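Local coordinates for protein dihydroorotate dehydrogenase (Schistosoma mansoni, PDB 6UY4) that probably oxidises (S)-dihydroorotate to orotate with a quinone as electron acceptor, using bound FMN, in the de novo synthesis of UMP, at residues K217-L222 against A258-T263; T236-K241 against T263-M268. All coordinates share one frame; numbering follows the deposited sequence.

Contact 1: residues K217-L222 against A258-T263; sequences KLRDLL and ALDSKT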
loop_
_atom_site.group_PDB
_atom_site.type_symbol
_atom_site.label_atom_id
_atom_site.label_comp_id
_atom_site.label_asym_id
_atom_site.label_seq_id
_atom_site.Cartn_x
_atom_site.Cartn_y
_atom_site.Cartn_z
ATOM N N LYS A 217 16.868 -1.882 16.570
ATOM C CA LYS A 217 15.438 -1.942 16.856
ATOM C C LYS A 217 14.687 -2.660 15.743
ATOM O O LYS A 217 13.705 -3.364 16.002
ATOM C CB LYS A 217 14.874 -0.538 17.069
ATOM C CG LYS A 217 15.067 0.006 18.476
ATOM C CD LYS A 217 14.342 -0.848 19.504
ATOM N N LEU A 218 15.135 -2.496 14.496
ATOM C CA LEU A 218 14.529 -3.236 13.395
ATOM C C LEU A 218 14.821 -4.726 13.510
ATOM O O LEU A 218 13.927 -5.557 13.307
ATOM C CB LEU A 218 15.028 -2.692 12.057
ATOM C CG LEU A 218 14.552 -3.446 10.812
ATOM C CD1 LEU A 218 13.032 -3.460 10.738
ATOM C CD2 LEU A 218 15.149 -2.841 9.551
ATOM N N ARG A 219 16.066 -5.082 13.835
ATOM C CA ARG A 219 16.407 -6.488 14.031
ATOM C C ARG A 219 15.626 -7.081 15.196
ATOM O O ARG A 219 15.178 -8.231 15.134
ATOM C CB ARG A 219 17.911 -6.635 14.261
ATOM C CG ARG A 219 18.405 -8.072 14.240
ATOM C CD ARG A 219 19.847 -8.171 14.718
ATOM N NE ARG A 219 20.750 -7.313 13.953
ATOM C CZ ARG A 219 21.396 -7.695 12.856
ATOM N NH1 ARG A 219 21.240 -8.924 12.383
ATOM N NH2 ARG A 219 22.199 -6.847 12.229
ATOM N N ASP A 220 15.455 -6.307 16.269
ATOM C CA ASP A 220 14.640 -6.761 17.390
ATOM C C ASP A 220 13.188 -6.951 16.970
ATOM O O ASP A 220 12.549 -7.943 17.344
ATOM C CB ASP A 220 14.737 -5.762 18.542
ATOM C CG ASP A 220 13.589 -5.888 19.519
ATOM O OD1 ASP A 220 13.623 -6.810 20.361
ATOM O OD2 ASP A 220 12.650 -5.067 19.440
ATOM N N LEU A 221 12.652 -6.009 16.190
ATOM C CA LEU A 221 11.271 -6.119 15.730
ATOM C C LEU A 221 11.078 -7.364 14.874
ATOM O O LEU A 221 10.146 -8.145 15.095
ATOM C CB LEU A 221 10.877 -4.861 14.956
ATOM C CG LEU A 221 9.546 -4.897 14.202
ATOM C CD1 LEU A 221 8.382 -5.089 15.159
ATOM C CD2 LEU A 221 9.364 -3.629 13.382
ATOM N N LEU A 222 11.959 -7.570 13.891
ATOM C CA LEU A 222 11.825 -8.730 13.015
ATOM C C LEU A 222 12.015 -10.036 13.774
ATOM O O LEU A 222 11.395 -11.047 13.425
ATOM C CB LEU A 222 12.822 -8.638 11.860
ATOM C CG LEU A 222 12.603 -7.490 10.875
ATOM C CD1 LEU A 222 13.561 -7.605 9.699
ATOM C CD2 LEU A 222 11.160 -7.464 10.399
ATOM N N ALA A 258 16.879 -7.743 6.859
ATOM C CA ALA A 258 15.794 -8.499 6.246
ATOM C C ALA A 258 16.260 -9.820 5.651
ATOM O O ALA A 258 15.440 -10.726 5.470
ATOM C CB ALA A 258 15.117 -7.656 5.165
ATOM N N LEU A 259 17.549 -9.953 5.343
ATOM C CA LEU A 259 18.075 -11.161 4.725
ATOM C C LEU A 259 18.906 -12.019 5.667
ATOM O O LEU A 259 19.317 -13.116 5.272
ATOM C CB LEU A 259 18.921 -10.803 3.493
ATOM C CG LEU A 259 18.178 -10.158 2.321
ATOM C CD1 LEU A 259 19.110 -9.971 1.137
ATOM C CD2 LEU A 259 16.963 -10.984 1.930
ATOM N N ASP A 260 19.167 -11.559 6.888
ATOM C CA ASP A 260 19.930 -12.358 7.835
ATOM C C ASP A 260 19.151 -13.615 8.206
ATOM O O ASP A 260 17.929 -13.582 8.366
ATOM C CB ASP A 260 20.248 -11.543 9.087
ATOM C CG ASP A 260 21.150 -12.286 10.053
ATOM O OD1 ASP A 260 22.302 -12.590 9.677
ATOM O OD2 ASP A 260 20.708 -12.565 11.186
ATOM N N SER A 261 19.872 -14.732 8.338
ATOM C CA SER A 261 19.216 -16.015 8.577
ATOM C C SER A 261 18.412 -16.012 9.871
ATOM O O SER A 261 17.382 -16.689 9.962
ATOM C CB SER A 261 20.252 -17.139 8.598
ATOM O OG SER A 261 21.232 -16.911 9.596
ATOM N N LYS A 262 18.856 -15.257 10.880
ATOM C CA LYS A 262 18.124 -15.212 12.140
ATOM C C LYS A 262 16.859 -14.365 12.047
ATOM O O LYS A 262 15.926 -14.582 12.827
ATOM C CB LYS A 262 19.026 -14.682 13.257
ATOM C CG LYS A 262 20.219 -15.571 13.563
ATOM N N THR A 263 16.807 -13.409 11.122
ATOM C CA THR A 263 15.650 -12.528 10.961
ATOM C C THR A 263 15.308 -12.377 9.482
ATOM O O THR A 263 15.175 -11.271 8.959
ATOM C CB THR A 263 15.905 -11.160 11.595
ATOM O OG1 THR A 263 17.163 -10.648 11.138
ATOM C CG2 THR A 263 15.917 -11.261 13.115
#
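T263 and L222 meet flank to flank, the CB of L222 4.0 Å from the CB of T263, and this pair together with R219 makes up most of the contact. The methyl of T263 lies opposite to its carbonyl carbon about CA-CB and reaches the helix backbone, CG2 stopping 3.7 Å from the carbonyl O of R219. The same rotation (chi1 50°) sets the hydroxyl between N and C, where OG1 hydrogen-bonds to the carbonyl O of V257, so the polar branch is bonded to its own side while the methyl packs across. From L222 the CD1 branch runs on to A258, 4.2 Å from its CA. These are neighbouring helices, 215-230 and 248-259, on the outside of the dihydroorotate dehydrogenase TIM barrel; residues 260-263 form the turn that follows the second helix. R219 and L222 also touch V257 of that helix, just ahead of A258, and L218 touches I254 about a turn before that. R219 has its CG 4.2 Å from the CG2 of T263, crossing it at roughly a right angle, then bends at chi3 (-56°) and brings NH1 toward D260. The salt bridge is long, R219 NH1 to D260 OD2 3.9 Å, with OD2 at the guanidinium edge and in its plane, although the two flat groups stand 79° apart. D260 OD2 also accepts from the backbone N of K262, an Asx turn, the donor lying well above the carboxylate plane.

Contact 2: residues T236-K241 against T263-M268; sequences TPILLK and TRIDGM. With FMN (flavin mononucleotide), chain G.
Strands 238-242 and 267-270 run parallel, L240 pairing with M268 at a CA-CA distance of 4.6 Å, and the N of L240 hydrogen-bonds to the O of G267 at 3.0 Å. One residue before G267, D266 meets I238 with backbone and side chain: its N donates to the O of I238, while its OD2 accepts from the N of I238 at 2.8 Å through the anti lone pair. R229 of helix 215-230 forms a salt bridge to the same OD2, which probably favours the charged carboxylate. The strands are the two ends of a beta-alpha-beta crossover through helix 248-259, adjacent staves of the TIM barrel. On the side facing the helices, I265 extends CD1 to 3.6 Å from the CB of L240, and M268 brings CG to 4.4 Å from that same CB. L239 points to the other face, its CG 3.7 Å from the O of G267. K241 carries the strand to the cofactor: with CG anti to the backbone N (chi1 -174°) and the rest of the chain extended, NZ lies among FMN O2, N1 and O3', the last at 3.0 Å, with a weak fourth bond to O2', so one ammonium spans flavin ring and ribityl chain.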
loop_
_atom_site.group_PDB
_atom_site.type_symbol
_atom_site.label_atom_id
_atom_site.label_comp_id
_atom_site.label_asym_id
_atom_site.label_seq_id
_atom_site.Cartn_x
_atom_site.Cartn_y
_atom_site.Cartn_z
ATOM N N THR A 236 3.053 -18.022 7.538
ATOM C CA THR A 236 2.467 -16.965 6.724
ATOM C C THR A 236 3.551 -15.997 6.259
ATOM O O THR A 236 4.404 -15.599 7.061
ATOM C CB THR A 236 1.396 -16.220 7.520
ATOM O OG1 THR A 236 0.444 -17.159 8.035
ATOM C CG2 THR A 236 0.673 -15.203 6.645
ATOM N N PRO A 237 3.561 -15.608 4.982
ATOM C CA PRO A 237 4.601 -14.692 4.496
ATOM C C PRO A 237 4.583 -13.361 5.237
ATOM O O PRO A 237 3.526 -12.774 5.478
ATOM C CB PRO A 237 4.249 -14.514 3.016
ATOM C CG PRO A 237 3.493 -15.749 2.659
ATOM C CD PRO A 237 2.717 -16.119 3.888
ATOM N N ILE A 238 5.774 -12.891 5.596
ATOM C CA ILE A 238 5.958 -11.613 6.276
ATOM C C ILE A 238 6.695 -10.679 5.327
ATOM O O ILE A 238 7.822 -10.971 4.910
ATOM C CB ILE A 238 6.729 -11.775 7.596
ATOM C CG1 ILE A 238 5.912 -12.593 8.598
ATOM C CG2 ILE A 238 7.079 -10.414 8.176
ATOM C CD1 ILE A 238 4.638 -11.916 9.044
ATOM N N LEU A 239 6.063 -9.561 4.988
ATOM C CA LEU A 239 6.643 -8.579 4.087
ATOM C C LEU A 239 6.972 -7.297 4.841
ATOM O O LEU A 239 6.331 -6.961 5.841
ATOM C CB LEU A 239 5.702 -8.267 2.918
ATOM C CG LEU A 239 5.740 -9.209 1.713
ATOM C CD1 LEU A 239 5.227 -10.598 2.065
ATOM C CD2 LEU A 239 4.944 -8.620 0.563
ATOM N N LEU A 240 7.980 -6.584 4.348
ATOM C CA LEU A 240 8.440 -5.340 4.949
ATOM C C LEU A 240 8.285 -4.219 3.932
ATOM O O LEU A 240 8.875 -4.276 2.848
ATOM C CB LEU A 240 9.895 -5.461 5.405
ATOM C CG LEU A 240 10.294 -4.628 6.620
ATOM C CD1 LEU A 240 9.425 -4.989 7.816
ATOM C CD2 LEU A 240 11.768 -4.818 6.945
ATOM N N LYS A 241 7.497 -3.206 4.279
ATOM C CA LYS A 241 7.236 -2.074 3.401
ATOM C C LYS A 241 8.065 -0.884 3.869
ATOM O O LYS A 241 7.963 -0.469 5.029
ATOM C CB LYS A 241 5.748 -1.729 3.390
ATOM C CG LYS A 241 5.364 -0.647 2.398
ATOM C CD LYS A 241 3.854 -0.501 2.321
ATOM C CE LYS A 241 3.449 0.551 1.307
ATOM N NZ LYS A 241 1.967 0.658 1.196
ATOM N N THR A 263 16.807 -13.409 11.122
ATOM C CA THR A 263 15.650 -12.528 10.961
ATOM C C THR A 263 15.308 -12.377 9.482
ATOM O O THR A 263 15.175 -11.271 8.959
ATOM C CB THR A 263 15.905 -11.160 11.595
ATOM O OG1 THR A 263 17.163 -10.648 11.138
ATOM C CG2 THR A 263 15.917 -11.261 13.115
ATOM N N ARG A 264 15.155 -13.502 8.788
ATOM C CA ARG A 264 14.891 -13.493 7.355
ATOM C C ARG A 264 13.393 -13.373 7.103
ATOM O O ARG A 264 12.613 -14.227 7.539
ATOM C CB ARG A 264 15.443 -14.752 6.690
ATOM C CG ARG A 264 15.207 -14.788 5.192
ATOM C CD ARG A 264 15.895 -15.973 4.546
ATOM N NE ARG A 264 15.713 -15.970 3.097
ATOM C CZ ARG A 264 16.484 -15.295 2.251
ATOM N NH1 ARG A 264 17.494 -14.567 2.709
ATOM N NH2 ARG A 264 16.245 -15.347 0.948
ATOM N N ILE A 265 12.996 -12.320 6.391
ATOM C CA ILE A 265 11.602 -12.128 6.007
ATOM C C ILE A 265 11.364 -12.803 4.663
ATOM O O ILE A 265 12.245 -13.490 4.135
ATOM C CB ILE A 265 11.236 -10.635 5.949
ATOM C CG1 ILE A 265 12.053 -9.931 4.866
ATOM C CG2 ILE A 265 11.457 -9.981 7.303
ATOM C CD1 ILE A 265 11.654 -8.497 4.647
ATOM N N ASP A 266 10.174 -12.601 4.094
ATOM C CA ASP A 266 9.776 -13.287 2.875
ATOM C C ASP A 266 9.679 -12.383 1.656
ATOM O O ASP A 266 9.631 -12.895 0.534
ATOM C CB ASP A 266 8.426 -13.989 3.082
ATOM C CG ASP A 266 8.480 -15.041 4.171
ATOM O OD1 ASP A 266 9.306 -15.970 4.058
ATOM O OD2 ASP A 266 7.711 -14.928 5.148
ATOM N N GLY A 267 9.647 -11.070 1.841
ATOM C CA GLY A 267 9.543 -10.160 0.716
ATOM C C GLY A 267 9.484 -8.734 1.214
ATOM O O GLY A 267 9.329 -8.474 2.412
ATOM N N MET A 268 9.610 -7.806 0.270
ATOM C CA MET A 268 9.610 -6.386 0.580
ATOM C C MET A 268 8.692 -5.645 -0.382
ATOM O O MET A 268 8.434 -6.090 -1.503
ATOM C CB MET A 268 11.022 -5.792 0.516
ATOM C CG MET A 268 11.968 -6.329 1.575
ATOM S SD MET A 268 13.587 -5.541 1.515
ATOM C CE MET A 268 13.126 -3.823 1.722
HETATM N N1 FMN G . 0.343 2.747 2.988
HETATM C C2 FMN G . 0.354 1.870 4.055
HETATM O O2 FMN G . 1.240 1.022 4.145
HETATM N N3 FMN G . -0.627 1.941 5.022
HETATM C C4 FMN G . -1.625 2.890 4.928
HETATM O O4 FMN G . -2.500 2.953 5.791
HETATM C C4A FMN G . -1.640 3.774 3.856
HETATM N N5 FMN G . -2.634 4.725 3.758
HETATM C C5A FMN G . -2.649 5.600 2.691
HETATM C C6 FMN G . -3.656 6.555 2.598
HETATM C C7 FMN G . -3.678 7.442 1.529
HETATM C C7M FMN G . -4.767 8.471 1.433
HETATM C C8 FMN G . -2.691 7.374 0.550
HETATM C C8M FMN G . -2.712 8.330 -0.606
HETATM C C9 FMN G . -1.684 6.419 0.646
HETATM C C9A FMN G . -1.660 5.528 1.715
HETATM N N10 FMN G . -0.663 4.572 1.816
HETATM C C10 FMN G . -0.651 3.700 2.885
HETATM C "C1'" FMN G . 0.418 4.475 0.782
HETATM C "C2'" FMN G . -0.016 3.571 -0.364
HETATM O "O2'" FMN G . -0.410 2.314 0.140
HETATM C "C3'" FMN G . 1.120 3.366 -1.356
HETATM O "O3'" FMN G . 2.276 2.942 -0.668
HETATM C "C4'" FMN G . 1.439 4.634 -2.143
HETATM O "O4'" FMN G . 0.322 5.496 -2.179
HETATM C "C5'" FMN G . 1.818 4.242 -3.560
HETATM O "O5'" FMN G . 1.869 5.371 -4.396
HETATM P P FMN G . 0.810 5.485 -5.600
HETATM O O1P FMN G . 1.121 6.737 -6.381
HETATM O O2P FMN G . 0.890 4.266 -6.488
HETATM O O3P FMN G . -0.573 5.601 -5.013
#

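The two contacts belong to one stretch of the TIM barrel and their centres lie 10 Å apart. Along the chain come helix 215-230, strand 238-242, helix 248-259 and strand 267-270, so the segments alternate: contact 1 joins helix 215-230 to the end of helix 248-259 and the turn after it, contact 2 the two strands, and T263 is common to both. Between them, A258 O and I265 N are 3.1 Å apart, a probable hydrogen bond linking the end of the helix to the lead-in of the next strand. L222 packs CD2 against CD1 of L240, 4.0 Å away, and its CD1 against I265. Contact 1 forms part of the outer helical layer, while contact 2 lies in the barrel wall that presents K241 to FMN.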